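Fc fragment of IgE receptor II (Bos taurus, PDB 6PWS) is the IgE receptor CD23, whose C-type carbohydrate-recognition domain binds a mannoside at a calcium site. Local coordinates at residues A[63-68]-A[125-130]. Numbering follows the deposited sequence.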
loop_
_atom_site.group_PDB
_atom_site.type_symbol
_atom_site.label_atom_id
_atom_site.label_comp_id
_atom_site.label_asym_id
_atom_site.label_seq_id
_atom_site.Cartn_x
_atom_site.Cartn_y
_atom_site.Cartn_z
ATOM N N ARG A 63 -9.268 -9.945 -2.285
ATOM C CA ARG A 63 -8.667 -10.794 -1.265
ATOM C C ARG A 63 -7.665 -10.048 -0.380
ATOM O O ARG A 63 -7.105 -10.653 0.543
ATOM C CB ARG A 63 -8.027 -12.034 -1.894
ATOM C CG ARG A 63 -9.044 -13.017 -2.427
ATOM C CD ARG A 63 -8.417 -14.341 -2.874
ATOM N NE ARG A 63 -7.588 -14.181 -4.062
ATOM C CZ ARG A 63 -6.761 -15.111 -4.538
ATOM N NH1 ARG A 63 -6.649 -16.289 -3.929
ATOM N NH2 ARG A 63 -6.057 -14.863 -5.632
ATOM N N GLY A 64 -7.445 -8.759 -0.616
ATOM C CA GLY A 64 -6.551 -7.954 0.202
ATOM C C GLY A 64 -5.219 -7.703 -0.484
ATOM O O GLY A 64 -4.772 -8.481 -1.331
ATOM N N SER A 65 -4.563 -6.598 -0.107
ATOM C CA SER A 65 -3.327 -6.217 -0.777
ATOM C C SER A 65 -2.438 -5.352 0.116
ATOM O O SER A 65 -2.922 -4.510 0.871
ATOM C CB SER A 65 -3.610 -5.486 -2.096
ATOM O OG SER A 65 -4.447 -4.349 -1.935
ATOM N N TRP A 66 -1.128 -5.533 -0.010
ATOM C CA TRP A 66 -0.199 -4.733 0.776
ATOM C C TRP A 66 -0.098 -3.296 0.260
ATOM O O TRP A 66 -0.111 -3.045 -0.953
ATOM C CB TRP A 66 1.198 -5.340 0.722
ATOM C CG TRP A 66 1.366 -6.641 1.433
ATOM C CD1 TRP A 66 1.770 -7.815 0.879
ATOM C CD2 TRP A 66 1.167 -6.904 2.829
ATOM N NE1 TRP A 66 1.843 -8.798 1.839
ATOM C CE2 TRP A 66 1.483 -8.260 3.048
ATOM C CE3 TRP A 66 0.736 -6.127 3.912
ATOM C CZ2 TRP A 66 1.401 -8.852 4.310
ATOM C CZ3 TRP A 66 0.643 -6.719 5.165
ATOM C CH2 TRP A 66 0.980 -8.068 5.352
ATOM N N ILE A 67 0.070 -2.364 1.208
ATOM C CA ILE A 67 0.413 -0.980 0.919
ATOM C C ILE A 67 1.710 -0.608 1.659
ATOM O O ILE A 67 2.242 -1.365 2.471
ATOM C CB ILE A 67 -0.745 0.000 1.232
ATOM C CG1 ILE A 67 -1.038 0.095 2.734
ATOM C CG2 ILE A 67 -1.989 -0.394 0.438
ATOM C CD1 ILE A 67 -2.025 1.216 3.085
ATOM N N GLY A 68 2.216 0.590 1.361
ATOM C CA GLY A 68 3.512 1.033 1.835
ATOM C C GLY A 68 3.485 1.744 3.176
ATOM O O GLY A 68 3.995 2.863 3.310
ATOM N N GLY A 125 -2.284 -9.701 -3.434
ATOM C CA GLY A 125 -2.151 -8.428 -4.097
ATOM C C GLY A 125 -1.198 -7.518 -3.348
ATOM O O GLY A 125 -0.948 -7.670 -2.152
ATOM N N TRP A 126 -0.694 -6.538 -4.085
ATOM C CA TRP A 126 0.225 -5.546 -3.532
ATOM C C TRP A 126 0.220 -4.398 -4.531
ATOM O O TRP A 126 0.051 -4.639 -5.732
ATOM C CB TRP A 126 1.635 -6.143 -3.264
ATOM C CG TRP A 126 2.060 -7.210 -4.268
ATOM C CD1 TRP A 126 1.720 -8.544 -4.248
ATOM C CD2 TRP A 126 2.857 -7.020 -5.446
ATOM N NE1 TRP A 126 2.233 -9.176 -5.351
ATOM C CE2 TRP A 126 2.946 -8.267 -6.090
ATOM C CE3 TRP A 126 3.514 -5.916 -6.011
ATOM C CZ2 TRP A 126 3.650 -8.441 -7.271
ATOM C CZ3 TRP A 126 4.212 -6.094 -7.184
ATOM C CH2 TRP A 126 4.280 -7.345 -7.799
ATOM N N VAL A 127 0.319 -3.162 -4.049
ATOM C CA VAL A 127 0.202 -1.998 -4.919
ATOM C C VAL A 127 1.460 -1.156 -4.774
ATOM O O VAL A 127 1.864 -0.840 -3.653
ATOM C CB VAL A 127 -1.050 -1.159 -4.591
ATOM C CG1 VAL A 127 -1.173 0.003 -5.555
ATOM C CG2 VAL A 127 -2.311 -2.031 -4.607
ATOM N N CYS A 128 2.061 -0.788 -5.909
ATOM C CA CYS A 128 3.219 0.086 -5.948
ATOM C C CYS A 128 2.834 1.440 -6.529
ATOM O O CYS A 128 1.869 1.555 -7.297
ATOM C CB CYS A 128 4.338 -0.469 -6.846
ATOM S SG CYS A 128 4.653 -2.245 -6.753
ATOM N N ASP A 129 3.649 2.453 -6.231
ATOM C CA ASP A 129 3.521 3.735 -6.907
ATOM C C ASP A 129 4.883 4.282 -7.318
ATOM O O ASP A 129 5.950 3.795 -6.916
ATOM C CB ASP A 129 2.662 4.761 -6.130
ATOM C CG ASP A 129 3.294 5.277 -4.838
ATOM O OD1 ASP A 129 4.527 5.253 -4.710
ATOM O OD2 ASP A 129 2.510 5.726 -3.958
ATOM N N ARG A 130 4.792 5.291 -8.184
ATOM C CA ARG A 130 5.882 6.084 -8.713
ATOM C C ARG A 130 5.296 7.441 -9.070
ATOM O O ARG A 130 4.087 7.582 -9.279
ATOM C CB ARG A 130 6.407 5.524 -10.038
ATOM C CG ARG A 130 7.407 4.414 -9.927
ATOM C CD ARG A 130 7.722 3.812 -11.299
ATOM N NE ARG A 130 8.175 4.783 -12.299
ATOM C CZ ARG A 130 9.445 5.130 -12.520
ATOM N NH1 ARG A 130 10.429 4.606 -11.799
ATOM N NH2 ARG A 130 9.734 6.011 -13.474
#
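W66 is gripped through its backbone by 125-130, a small example of parallel strand pairing at the centre of a C-type lectin domain, where strand 65-67 lies beside strand 123-131. Its N donates to the carbonyl O of G125 at 3.0 Å, the donor sitting above the carbonyl plane, whereas its own O takes the N-H of V127 at 3.1 Å almost in line with the C=O (164°). Packing is tight beside the first bond: the same G125 O also meets S65 CA at 3.1 Å in a CA-H...O contact, and S65 CB packs directly on the main chain of G125, 3.4 Å from its C. On the other face, W66 CB and W126 CB meet at 4.1 Å; CG of W66 lies anti to its carbonyl carbon (chi1 -69°), which turns the indole so that W126 CB meets its edge, near the ring plane, while the W126 indole leads away. The looser ends are still buried: G125 N reaches G64 O only by a weak, bent bond of 3.5 Å, and past V127 the chains part as 63-68 turns a corner at G68. W66 NE1 bonds to K28 O and W126 NE1 to G26 O, and both indoles pack against A33 of helix 30-39. Strand 65-67 continues the sheet to strand 105-108, while strand 123-131 pairs with strand 19-25.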